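Local coordinates for leucyl aminopeptidase (Trypanosoma brucei brucei, PDB 5NTD), which probably cleaves leucine and other residues from the N-termini of peptides as a manganese-binding, hexameric M17 aminopeptidase, at residues Y22-C27 and S205-Q210; V143-N148 and V186-P191; G381-T386 and H482-F487; D394-M399 and G489-V494. All blocks are in the same frame, centred on the assembly; numbering follows the deposited sequence.

Interaction 1: residues Y22-C27 and S205-Q210; sequences YKTNVC and STQLCQ
Q207 reaches out from its helix to the chain that leads into strand 26-30, and its amide is held there by three hydrogen bonds, to Y22, T24 and N25. Two hydroxyls share the carbonyl oxygen: Y22 OH donates to Q207 OE1 at a short 2.5 Å, and T24 OG1 donates to the same Q207 OE1 at 2.8 Å. They arrive from opposite faces of the amide, each well out of its plane, and so clasp the oxygen between them. The third bond lies flat instead. Q207 NE2 donates to N25 OD1 at 2.7 Å, in the carbonyl plane of N25, with the two amides only 24° from coplanar. Between them the bonds fix the amide's rotation. Locally, T24 OG1 also accepts from V26 N at 3.0 Å, an ST turn that ties the hydroxyl to the start of the strand.

Apolar contact is slighter. Y22 has CG anti to its own nitrogen (chi1 -178°), which carries the ring across the Q207 chain at about a right angle, Y22 CE2 standing 3.6 Å from Q207 CB, while the Q207 oxygen meets the ring's edge. At the other end of the tyrosine, L208 CD1 approaches Y22 CB at 4.4 Å.

Both amides also look beyond the contact, N25 ND2 to S182 O and Q207 NE2 to A158 O. Helix 196-214 is backed by helix 314-328, on which L208 packs, while N25 and C27 pair with strand 183-188; the contact thus joins the edge of the N-terminal sheet to the helix that follows that sheet in the chain.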
loop_
_atom_site.group_PDB
_atom_site.type_symbol
_atom_site.label_atom_id
_atom_site.label_comp_id
_atom_site.label_asym_id
_atom_site.label_seq_id
_atom_site.Cartn_x
_atom_site.Cartn_y
_atom_site.Cartn_z
ATOM N N TYR G 22 34.227 30.016 2.087
ATOM C CA TYR G 22 34.683 28.714 1.608
ATOM C C TYR G 22 35.787 28.883 0.558
ATOM O O TYR G 22 35.652 29.642 -0.385
ATOM C CB TYR G 22 33.542 27.849 1.043
ATOM C CG TYR G 22 34.091 26.521 0.616
ATOM C CD1 TYR G 22 34.417 25.559 1.542
ATOM C CD2 TYR G 22 34.374 26.275 -0.706
ATOM C CE1 TYR G 22 35.005 24.353 1.154
ATOM C CE2 TYR G 22 34.983 25.095 -1.099
ATOM C CZ TYR G 22 35.301 24.136 -0.158
ATOM O OH TYR G 22 35.859 22.966 -0.560
ATOM N N LYS G 23 36.883 28.179 0.777
ATOM C CA LYS G 23 37.997 28.109 -0.182
ATOM C C LYS G 23 38.249 26.625 -0.508
ATOM O O LYS G 23 38.145 25.751 0.352
ATOM C CB LYS G 23 39.308 28.829 0.266
ATOM N N THR G 24 38.577 26.355 -1.754
ATOM C CA THR G 24 38.772 24.984 -2.203
ATOM C C THR G 24 40.066 24.364 -1.689
ATOM O O THR G 24 40.989 25.036 -1.356
ATOM C CB THR G 24 38.785 24.849 -3.724
ATOM O OG1 THR G 24 38.926 23.455 -4.094
ATOM C CG2 THR G 24 39.936 25.649 -4.338
ATOM N N ASN G 25 40.074 23.057 -1.629
ATOM C CA ASN G 25 41.251 22.280 -1.234
ATOM C C ASN G 25 42.075 21.845 -2.451
ATOM O O ASN G 25 43.059 21.123 -2.316
ATOM C CB ASN G 25 40.807 20.986 -0.511
ATOM C CG ASN G 25 39.992 20.086 -1.441
ATOM O OD1 ASN G 25 39.091 20.575 -2.095
ATOM N ND2 ASN G 25 40.324 18.819 -1.531
ATOM N N VAL G 26 41.630 22.214 -3.640
ATOM C CA VAL G 26 42.275 21.750 -4.882
ATOM C C VAL G 26 43.101 22.861 -5.509
ATOM O O VAL G 26 42.661 24.004 -5.617
ATOM C CB VAL G 26 41.235 21.254 -5.918
ATOM C CG1 VAL G 26 41.905 20.578 -7.116
ATOM C CG2 VAL G 26 40.266 20.270 -5.277
ATOM N N CYS G 27 44.286 22.500 -5.954
ATOM C CA CYS G 27 45.091 23.388 -6.812
ATOM C C CYS G 27 45.557 22.619 -8.046
ATOM O O CYS G 27 45.418 21.416 -8.145
ATOM C CB CYS G 27 46.285 23.989 -6.078
ATOM S SG CYS G 27 47.386 22.739 -5.400
ATOM N N SER G 205 33.419 26.549 -6.802
ATOM C CA SER G 205 31.967 26.613 -7.014
ATOM C C SER G 205 31.318 25.214 -6.954
ATOM O O SER G 205 30.243 25.050 -6.411
ATOM C CB SER G 205 31.625 27.298 -8.313
ATOM O OG SER G 205 31.552 28.709 -8.117
ATOM N N THR G 206 31.987 24.214 -7.519
ATOM C CA THR G 206 31.516 22.834 -7.417
ATOM C C THR G 206 31.371 22.411 -5.936
ATOM O O THR G 206 30.376 21.823 -5.536
ATOM C CB THR G 206 32.475 21.869 -8.091
ATOM O OG1 THR G 206 32.524 22.173 -9.481
ATOM C CG2 THR G 206 32.015 20.401 -7.926
ATOM N N GLN G 207 32.381 22.767 -5.144
ATOM C CA GLN G 207 32.454 22.386 -3.727
ATOM C C GLN G 207 31.547 23.205 -2.826
ATOM O O GLN G 207 30.979 22.681 -1.878
ATOM C CB GLN G 207 33.862 22.438 -3.213
ATOM C CG GLN G 207 34.719 21.360 -3.855
ATOM C CD GLN G 207 36.162 21.398 -3.393
ATOM O OE1 GLN G 207 36.647 22.432 -2.910
ATOM N NE2 GLN G 207 36.855 20.292 -3.569
ATOM N N LEU G 208 31.384 24.477 -3.134
ATOM C CA LEU G 208 30.398 25.302 -2.401
ATOM C C LEU G 208 28.987 24.753 -2.662
ATOM O O LEU G 208 28.182 24.654 -1.762
ATOM C CB LEU G 208 30.471 26.767 -2.811
ATOM C CG LEU G 208 29.439 27.673 -2.170
ATOM C CD1 LEU G 208 29.535 27.632 -0.658
ATOM C CD2 LEU G 208 29.631 29.108 -2.647
ATOM N N CYS G 209 28.719 24.448 -3.917
ATOM C CA CYS G 209 27.435 23.880 -4.340
ATOM C C CYS G 209 27.186 22.578 -3.584
ATOM O O CYS G 209 26.140 22.377 -2.967
ATOM C CB CYS G 209 27.426 23.641 -5.822
ATOM S SG CYS G 209 25.841 23.038 -6.469
ATOM N N GLN G 210 28.218 21.751 -3.553
ATOM C CA GLN G 210 28.194 20.498 -2.776
ATOM C C GLN G 210 27.881 20.743 -1.309
ATOM O O GLN G 210 27.057 20.049 -0.686
ATOM C CB GLN G 210 29.509 19.768 -2.910
ATOM C CG GLN G 210 29.471 18.347 -2.418
ATOM C CD GLN G 210 30.873 17.781 -2.225
ATOM O OE1 GLN G 210 31.292 16.883 -2.939
ATOM N NE2 GLN G 210 31.581 18.288 -1.224
#

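Interaction 2: residues V143-N148 and V186-P191; sequences VFVLSN and VVFPEP
V143 O is approached by two neighbours on the adjoining strand. V187 N donates to it, V187 N lying 2.8 Å from V143 O, and the CA-H of V186 lies close as well, V186 CA being 3.3 Å from V143 O. The next rung runs the other way, V145 N donating to V187 O at 3.1 Å from above the carbonyl plane.

On the face that carries F144 and V187, the valine lies beside the phenylalanine and covers one face of its ring, an off-centre CH-pi contact with V187 CB 4.2 Å from the F144 ring centroid. V145 and F188 likewise lie side by side. With CG1 beside the backbone nitrogen (chi1 -55°), V145 CG2 stands between that nitrogen and the carbonyl carbon and presses on F188 CD1 at 3.3 Å, a tight fit, while V186 CG1 lies over one face of the F188 ring.

Past the strands the contact turns polar. P189 tucks its ring carbons against V145 O and L146 O. N148 OD1 receives a weak bond from E190 N at 3.4 Å, and a water bridges N148 OD1 and E190 O.

Parallel neighbours of this kind belong to a beta-alpha-beta unit: strand 140-145, helix 150-158 and strand 183-188, within the macro-like N-terminal domain of M17 aminopeptidases.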
loop_
_atom_site.group_PDB
_atom_site.type_symbol
_atom_site.label_atom_id
_atom_site.label_comp_id
_atom_site.label_asym_id
_atom_site.label_seq_id
_atom_site.Cartn_x
_atom_site.Cartn_y
_atom_site.Cartn_z
ATOM N N VAL G 143 47.913 14.428 -7.487
ATOM C CA VAL G 143 47.055 13.680 -8.412
ATOM C C VAL G 143 47.516 13.982 -9.815
ATOM O O VAL G 143 47.217 15.025 -10.410
ATOM C CB VAL G 143 45.564 14.023 -8.235
ATOM C CG1 VAL G 143 44.703 13.103 -9.065
ATOM C CG2 VAL G 143 45.165 13.911 -6.777
ATOM N N PHE G 144 48.224 13.019 -10.363
ATOM C CA PHE G 144 48.757 13.126 -11.729
ATOM C C PHE G 144 47.718 12.580 -12.674
ATOM O O PHE G 144 47.372 11.391 -12.638
ATOM C CB PHE G 144 50.043 12.325 -11.898
ATOM C CG PHE G 144 51.216 12.893 -11.146
ATOM C CD1 PHE G 144 51.402 12.623 -9.801
ATOM C CD2 PHE G 144 52.158 13.701 -11.805
ATOM C CE1 PHE G 144 52.483 13.148 -9.122
ATOM C CE2 PHE G 144 53.250 14.225 -11.125
ATOM C CZ PHE G 144 53.401 13.959 -9.784
ATOM N N VAL G 145 47.205 13.462 -13.521
ATOM C CA VAL G 145 46.182 13.068 -14.504
ATOM C C VAL G 145 46.826 13.102 -15.872
ATOM O O VAL G 145 47.559 14.017 -16.188
ATOM C CB VAL G 145 44.914 13.955 -14.446
ATOM C CG1 VAL G 145 44.342 13.966 -13.036
ATOM C CG2 VAL G 145 45.181 15.379 -14.867
ATOM N N LEU G 146 46.515 12.112 -16.682
ATOM C CA LEU G 146 47.082 12.007 -18.021
ATOM C C LEU G 146 46.202 12.632 -19.107
ATOM O O LEU G 146 46.607 12.697 -20.257
ATOM C CB LEU G 146 47.420 10.567 -18.348
ATOM C CG LEU G 146 48.353 9.941 -17.303
ATOM C CD1 LEU G 146 48.665 8.502 -17.677
ATOM C CD2 LEU G 146 49.643 10.719 -17.131
ATOM N N SER G 147 45.014 13.070 -18.733
ATOM C CA SER G 147 44.114 13.782 -19.645
ATOM C C SER G 147 44.421 15.245 -19.584
ATOM O O SER G 147 44.815 15.766 -18.549
ATOM C CB SER G 147 42.641 13.570 -19.269
ATOM O OG SER G 147 41.773 14.472 -19.958
ATOM N N ASN G 148 44.240 15.916 -20.720
ATOM C CA ASN G 148 44.335 17.406 -20.785
ATOM C C ASN G 148 42.955 18.062 -20.850
ATOM O O ASN G 148 42.843 19.222 -21.195
ATOM C CB ASN G 148 45.194 17.859 -21.967
ATOM C CG ASN G 148 46.680 17.654 -21.711
ATOM O OD1 ASN G 148 47.275 18.294 -20.830
ATOM N ND2 ASN G 148 47.276 16.714 -22.441
ATOM N N VAL G 186 46.402 18.742 -8.469
ATOM C CA VAL G 186 46.190 18.116 -9.760
ATOM C C VAL G 186 47.325 18.537 -10.712
ATOM O O VAL G 186 47.569 19.720 -10.944
ATOM C CB VAL G 186 44.848 18.522 -10.374
ATOM C CG1 VAL G 186 44.687 17.970 -11.786
ATOM C CG2 VAL G 186 43.721 18.021 -9.490
ATOM N N VAL G 187 47.994 17.537 -11.259
ATOM C CA VAL G 187 49.149 17.733 -12.136
ATOM C C VAL G 187 48.821 17.272 -13.536
ATOM O O VAL G 187 48.846 16.088 -13.833
ATOM C CB VAL G 187 50.380 16.978 -11.630
ATOM C CG1 VAL G 187 51.611 17.384 -12.443
ATOM C CG2 VAL G 187 50.628 17.280 -10.154
ATOM N N PHE G 188 48.489 18.231 -14.381
ATOM C CA PHE G 188 48.193 17.930 -15.818
ATOM C C PHE G 188 49.483 17.645 -16.574
ATOM O O PHE G 188 50.551 18.074 -16.135
ATOM C CB PHE G 188 47.485 19.084 -16.503
ATOM C CG PHE G 188 46.095 19.349 -15.973
ATOM C CD1 PHE G 188 45.062 18.445 -16.200
ATOM C CD2 PHE G 188 45.821 20.507 -15.231
ATOM C CE1 PHE G 188 43.777 18.686 -15.717
ATOM C CE2 PHE G 188 44.542 20.743 -14.723
ATOM C CZ PHE G 188 43.527 19.836 -14.974
ATOM N N PRO G 189 49.410 16.933 -17.691
ATOM C CA PRO G 189 50.621 16.744 -18.515
ATOM C C PRO G 189 51.228 18.053 -19.065
ATOM O O PRO G 189 52.432 18.234 -19.042
ATOM C CB PRO G 189 50.122 15.891 -19.692
ATOM C CG PRO G 189 48.868 15.254 -19.176
ATOM C CD PRO G 189 48.242 16.287 -18.290
ATOM N N GLU G 190 50.365 18.936 -19.539
ATOM C CA GLU G 190 50.761 20.207 -20.137
ATOM C C GLU G 190 50.192 21.347 -19.335
ATOM O O GLU G 190 49.195 21.168 -18.625
ATOM C CB GLU G 190 50.204 20.318 -21.556
ATOM C CG GLU G 190 50.588 19.203 -22.534
ATOM C CD GLU G 190 52.098 19.161 -22.782
ATOM O OE1 GLU G 190 52.825 20.116 -22.434
ATOM O OE2 GLU G 190 52.589 18.200 -23.364
ATOM N N PRO G 191 50.770 22.563 -19.483
ATOM C CA PRO G 191 50.135 23.723 -18.842
ATOM C C PRO G 191 48.666 23.821 -19.278
ATOM O O PRO G 191 48.373 23.682 -20.451
ATOM C CB PRO G 191 50.941 24.894 -19.376
ATOM C CG PRO G 191 52.280 24.326 -19.684
ATOM C CD PRO G 191 52.018 22.930 -20.164
HETATM O O HOH W 1 46.612 20.552 -19.976
#

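Interaction 3: residues G381-T386 and H482-F487; sequences GVFHAT and HLSPKF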
loop_
_atom_site.group_PDB
_atom_site.type_symbol
_atom_site.label_atom_id
_atom_site.label_comp_id
_atom_site.label_asym_id
_atom_site.label_seq_id
_atom_site.Cartn_x
_atom_site.Cartn_y
_atom_site.Cartn_z
ATOM N N GLY G 381 9.317 32.734 -10.085
ATOM C CA GLY G 381 10.729 33.019 -10.407
ATOM C C GLY G 381 10.947 33.454 -11.848
ATOM O O GLY G 381 11.554 34.474 -12.098
ATOM N N VAL G 382 10.414 32.703 -12.785
ATOM C CA VAL G 382 10.610 33.017 -14.221
ATOM C C VAL G 382 9.805 34.232 -14.655
ATOM O O VAL G 382 10.241 34.997 -15.506
ATOM C CB VAL G 382 10.332 31.844 -15.182
ATOM C CG1 VAL G 382 11.223 30.668 -14.845
ATOM C CG2 VAL G 382 8.869 31.431 -15.174
ATOM N N PHE G 383 8.642 34.432 -14.050
ATOM C CA PHE G 383 7.872 35.668 -14.330
ATOM C C PHE G 383 8.643 36.888 -13.809
ATOM O O PHE G 383 8.774 37.885 -14.509
ATOM C CB PHE G 383 6.490 35.711 -13.744
ATOM C CG PHE G 383 5.695 36.888 -14.240
ATOM C CD1 PHE G 383 5.056 36.845 -15.485
ATOM C CD2 PHE G 383 5.627 38.067 -13.504
ATOM C CE1 PHE G 383 4.313 37.952 -15.960
ATOM C CE2 PHE G 383 4.896 39.156 -13.971
ATOM C CZ PHE G 383 4.249 39.103 -15.200
ATOM N N HIS G 384 9.159 36.756 -12.610
ATOM C CA HIS G 384 9.975 37.811 -12.048
ATOM C C HIS G 384 11.160 38.172 -12.984
ATOM O O HIS G 384 11.417 39.338 -13.289
ATOM C CB HIS G 384 10.544 37.389 -10.709
ATOM C CG HIS G 384 11.358 38.455 -10.048
ATOM N ND1 HIS G 384 10.785 39.541 -9.417
ATOM C CD2 HIS G 384 12.703 38.605 -9.919
ATOM C CE1 HIS G 384 11.743 40.300 -8.907
ATOM N NE2 HIS G 384 12.913 39.756 -9.203
ATOM N N ALA G 385 11.869 37.149 -13.425
ATOM C CA ALA G 385 13.055 37.340 -14.278
ATOM C C ALA G 385 12.684 37.968 -15.613
ATOM O O ALA G 385 13.422 38.805 -16.121
ATOM C CB ALA G 385 13.793 36.034 -14.517
ATOM N N THR G 386 11.568 37.563 -16.160
ATOM C CA THR G 386 11.196 37.981 -17.521
ATOM C C THR G 386 10.336 39.252 -17.561
ATOM O O THR G 386 10.079 39.790 -18.631
ATOM C CB THR G 386 10.448 36.880 -18.296
ATOM O OG1 THR G 386 9.322 36.439 -17.535
ATOM C CG2 THR G 386 11.379 35.739 -18.558
ATOM N N HIS G 482 4.040 30.715 -17.142
ATOM C CA HIS G 482 4.268 31.916 -16.308
ATOM C C HIS G 482 5.406 32.838 -16.783
ATOM O O HIS G 482 5.789 33.780 -16.114
ATOM C CB HIS G 482 4.468 31.492 -14.883
ATOM C CG HIS G 482 3.316 30.702 -14.385
ATOM N ND1 HIS G 482 2.066 31.259 -14.172
ATOM C CD2 HIS G 482 3.182 29.374 -14.170
ATOM C CE1 HIS G 482 1.231 30.315 -13.796
ATOM N NE2 HIS G 482 1.882 29.163 -13.778
ATOM N N LEU G 483 5.925 32.552 -17.964
ATOM C CA LEU G 483 6.875 33.461 -18.634
ATOM C C LEU G 483 6.118 34.712 -19.038
ATOM O O LEU G 483 4.964 34.640 -19.460
ATOM C CB LEU G 483 7.485 32.830 -19.884
ATOM C CG LEU G 483 8.461 31.675 -19.600
ATOM C CD1 LEU G 483 8.729 30.860 -20.830
ATOM C CD2 LEU G 483 9.757 32.213 -19.005
ATOM N N SER G 484 6.753 35.858 -18.864
ATOM C CA SER G 484 6.144 37.136 -19.314
ATOM C C SER G 484 5.948 37.144 -20.821
ATOM O O SER G 484 6.781 36.613 -21.538
ATOM C CB SER G 484 7.027 38.315 -18.939
ATOM O OG SER G 484 6.468 39.544 -19.408
ATOM N N PRO G 485 4.845 37.736 -21.305
ATOM C CA PRO G 485 4.691 37.990 -22.744
ATOM C C PRO G 485 5.794 38.890 -23.352
ATOM O O PRO G 485 6.090 38.788 -24.525
ATOM C CB PRO G 485 3.353 38.714 -22.826
ATOM C CG PRO G 485 2.630 38.359 -21.583
ATOM C CD PRO G 485 3.668 38.166 -20.540
ATOM N N LYS G 486 6.417 39.712 -22.518
ATOM C CA LYS G 486 7.582 40.538 -22.928
ATOM C C LYS G 486 8.786 39.699 -23.365
ATOM O O LYS G 486 9.701 40.195 -24.017
ATOM C CB LYS G 486 8.092 41.398 -21.784
ATOM C CG LYS G 486 7.146 42.453 -21.287
ATOM C CD LYS G 486 7.856 43.181 -20.142
ATOM C CE LYS G 486 6.950 44.145 -19.397
ATOM N NZ LYS G 486 7.635 44.653 -18.175
ATOM N N PHE G 487 8.807 38.436 -22.952
ATOM C CA PHE G 487 9.937 37.548 -23.249
ATOM C C PHE G 487 9.650 36.762 -24.507
ATOM O O PHE G 487 8.608 36.147 -24.634
ATOM C CB PHE G 487 10.226 36.637 -22.071
ATOM C CG PHE G 487 11.277 35.608 -22.339
ATOM C CD1 PHE G 487 12.608 35.949 -22.312
ATOM C CD2 PHE G 487 10.928 34.301 -22.602
ATOM C CE1 PHE G 487 13.582 34.995 -22.545
ATOM C CE2 PHE G 487 11.883 33.343 -22.838
ATOM C CZ PHE G 487 13.215 33.685 -22.812
#
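T386 faces S484 across the contact, and the rotation of its side chain sets both its polar and its apolar contacts. With OG1 placed between its own nitrogen and carbonyl carbon (chi1 54°), the hydroxyl turns back along the helix and donates to V382 O, T386 OG1 lying 2.7 Å from it. The same oxygen then accepts from the loop, S484 N to T386 OG1 at 3.0 Å and nearly straight (163°). V382 O meanwhile takes T386 N and T386 OG1 from opposite faces of its plane.

This rotamer also sends the methyl outward, where T386 CG2 meets F487 CG at 3.8 Å and L483 CD2 at 3.9 Å. L483 starts out pointing away from the helix, yet its CD2 comes within 3.9 Å of V382 CB.

F383 adopts a different conformation. Its CG is anti to the nitrogen (chi1 -171°), and the ring's edge lies next to a backbone carbonyl, H482 O being in the ring plane and 3.2 Å from F383 CD1. The same ring reaches S484, with F383 CE1 4.0 Å from S484 CB. S484 OG points elsewhere, bonding N387 OD1 and accepting from K486 N in an ST turn at the head of a type I turn, S484 to F487.

Helix 374-387 and this loop, which leads into strand 490-495, both rest on the catalytic-domain sheet: V382 on strand 283-291, T386 and F487 on V396 of strand 395-400.

Interaction 4: residues D394-M399 and G489-V494; sequences DVVIDM and GAHIHV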
loop_
_atom_site.group_PDB
_atom_site.type_symbol
_atom_site.label_atom_id
_atom_site.label_comp_id
_atom_site.label_asym_id
_atom_site.label_seq_id
_atom_site.Cartn_x
_atom_site.Cartn_y
_atom_site.Cartn_z
ATOM N N ASP G 394 17.710 37.421 -22.883
ATOM C CA ASP G 394 17.692 36.714 -24.156
ATOM C C ASP G 394 17.395 35.248 -23.918
ATOM O O ASP G 394 16.860 34.566 -24.786
ATOM C CB ASP G 394 19.046 36.817 -24.878
ATOM C CG ASP G 394 19.440 38.269 -25.181
ATOM O OD1 ASP G 394 18.588 39.021 -25.712
ATOM O OD2 ASP G 394 20.592 38.640 -24.837
ATOM N N VAL G 395 17.857 34.777 -22.779
ATOM C CA VAL G 395 17.785 33.371 -22.426
ATOM C C VAL G 395 17.403 33.274 -20.972
ATOM O O VAL G 395 17.966 33.955 -20.131
ATOM C CB VAL G 395 19.128 32.641 -22.609
ATOM C CG1 VAL G 395 19.002 31.179 -22.217
ATOM C CG2 VAL G 395 19.602 32.738 -24.047
ATOM N N VAL G 396 16.453 32.392 -20.689
ATOM C CA VAL G 396 16.080 32.053 -19.306
ATOM C C VAL G 396 16.451 30.599 -19.061
ATOM O O VAL G 396 16.077 29.720 -19.833
ATOM C CB VAL G 396 14.601 32.213 -19.024
ATOM C CG1 VAL G 396 14.253 31.717 -17.625
ATOM C CG2 VAL G 396 14.200 33.653 -19.145
ATOM N N ILE G 397 17.217 30.377 -17.997
ATOM C CA ILE G 397 17.593 29.031 -17.590
ATOM C C ILE G 397 17.059 28.803 -16.206
ATOM O O ILE G 397 17.429 29.518 -15.258
ATOM C CB ILE G 397 19.106 28.804 -17.552
ATOM C CG1 ILE G 397 19.740 29.119 -18.898
ATOM C CG2 ILE G 397 19.430 27.359 -17.161
ATOM C CD1 ILE G 397 21.256 29.107 -18.862
ATOM N N ASP G 398 16.170 27.837 -16.076
ATOM C CA ASP G 398 15.746 27.442 -14.726
ATOM C C ASP G 398 16.334 26.061 -14.430
ATOM O O ASP G 398 16.422 25.214 -15.314
ATOM C CB ASP G 398 14.233 27.516 -14.538
ATOM C CG ASP G 398 13.506 26.308 -15.093
ATOM O OD1 ASP G 398 13.618 25.235 -14.473
ATOM O OD2 ASP G 398 12.900 26.448 -16.171
ATOM N N MET G 399 16.768 25.896 -13.202
ATOM C CA MET G 399 17.356 24.648 -12.741
ATOM C C MET G 399 16.651 24.214 -11.473
ATOM O O MET G 399 16.469 25.002 -10.565
ATOM C CB MET G 399 18.858 24.768 -12.466
ATOM C CG MET G 399 19.650 25.262 -13.675
ATOM S SD MET G 399 21.419 25.316 -13.389
ATOM C CE MET G 399 21.950 23.851 -14.218
ATOM N N GLY G 489 12.561 34.994 -26.017
ATOM C CA GLY G 489 13.851 34.308 -26.212
ATOM C C GLY G 489 13.806 32.830 -25.942
ATOM O O GLY G 489 12.753 32.200 -25.921
ATOM N N ALA G 490 14.970 32.280 -25.650
ATOM C CA ALA G 490 15.124 30.853 -25.429
ATOM C C ALA G 490 14.909 30.543 -23.964
ATOM O O ALA G 490 15.407 31.220 -23.085
ATOM C CB ALA G 490 16.494 30.380 -25.880
ATOM N N HIS G 491 14.175 29.480 -23.714
ATOM C CA HIS G 491 13.951 29.012 -22.331
ATOM C C HIS G 491 14.445 27.579 -22.163
ATOM O O HIS G 491 14.013 26.685 -22.873
ATOM C CB HIS G 491 12.488 29.081 -21.953
ATOM C CG HIS G 491 12.202 28.472 -20.624
ATOM N ND1 HIS G 491 11.200 27.565 -20.421
ATOM C CD2 HIS G 491 12.826 28.617 -19.427
ATOM C CE1 HIS G 491 11.215 27.173 -19.160
ATOM N NE2 HIS G 491 12.197 27.787 -18.537
ATOM N N ILE G 492 15.382 27.415 -21.250
ATOM C CA ILE G 492 15.981 26.136 -20.957
ATOM C C ILE G 492 15.601 25.702 -19.540
ATOM O O ILE G 492 16.016 26.318 -18.573
ATOM C CB ILE G 492 17.511 26.172 -21.024
ATOM C CG1 ILE G 492 17.982 26.651 -22.413
ATOM C CG2 ILE G 492 18.083 24.777 -20.744
ATOM C CD1 ILE G 492 19.459 26.979 -22.484
ATOM N N HIS G 493 14.798 24.645 -19.459
ATOM C CA HIS G 493 14.419 24.065 -18.187
ATOM C C HIS G 493 15.281 22.838 -17.934
ATOM O O HIS G 493 15.305 21.917 -18.724
ATOM C CB HIS G 493 12.940 23.710 -18.171
ATOM C CG HIS G 493 12.551 22.815 -17.028
ATOM N ND1 HIS G 493 12.695 23.183 -15.710
ATOM C CD2 HIS G 493 12.082 21.549 -17.011
ATOM C CE1 HIS G 493 12.325 22.189 -14.931
ATOM N NE2 HIS G 493 11.930 21.191 -15.699
ATOM N N VAL G 494 15.999 22.872 -16.842
ATOM C CA VAL G 494 16.926 21.799 -16.439
ATOM C C VAL G 494 16.400 21.075 -15.184
ATOM O O VAL G 494 16.346 21.636 -14.096
ATOM C CB VAL G 494 18.337 22.314 -16.131
ATOM C CG1 VAL G 494 19.310 21.164 -15.915
ATOM C CG2 VAL G 494 18.831 23.184 -17.256
#
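D394-M399 and G489-V494 run in parallel, 9° apart and with their axes 4.7 Å from each other at the closest. Five backbone hydrogen bonds zip them together in strict register, from A490 N to D394 O at one end to V494 N to D398 O at the other. The middle one is nearly straight, I492 N donating to V396 O at 2.8 Å.

One face, with V395, I397, M399, A490, I492 and V494, is wholly apolar: I397 and I492 lie side by side, as do M399 and V494, M399 CG standing 4.1 Å from V494 CB. Helices 422-435 and 511-519 pack over this side. The strands belong to the mixed central sheet of the zinc-exopeptidase-like catalytic domain.

The other face holds V396, D398, H491 and H493. H493 ND1 donates to D398 OD1 at 2.6 Å; the oxygen accepts with its syn lone pair and lies in the plane of the H493 imidazole. H491 NE2 donates to D398 OD2 at 2.8 Å, almost end-on to the C-O bond. With CG placed between its own nitrogen and carbonyl carbon (chi1 81°), D398 offers one oxygen to each ring, and two such donors would probably favour its charged form. H493 lies about 10 Å, side chain to ligand, from bound bestatin.

How the interactions relate
Interactions 1 and 2 share the N-terminal sheet, where strands 26-30 and 183-188 are neighbours: C27 O lies 2.9 Å from V186 N, a probable hydrogen bond. Interactions 3 and 4 touch in the catalytic domain, L483 CD1 lying 4.1 Å from H491 ND1, with centres 11 Å apart; their segments alternate along the chain. The centres of interactions 2 and 3 lie about 44 Å apart. Chemistry follows position. Interactions 1, 3 and 4 are buried, and each satisfies polar groups with specific side-chain bonds: a clasped amide, a two-way threonine hydroxyl, a carboxylate shared by two histidines. Interaction 2 is only partly buried, and turns from strand pairing to weak and water-bridged contact at its exposed end.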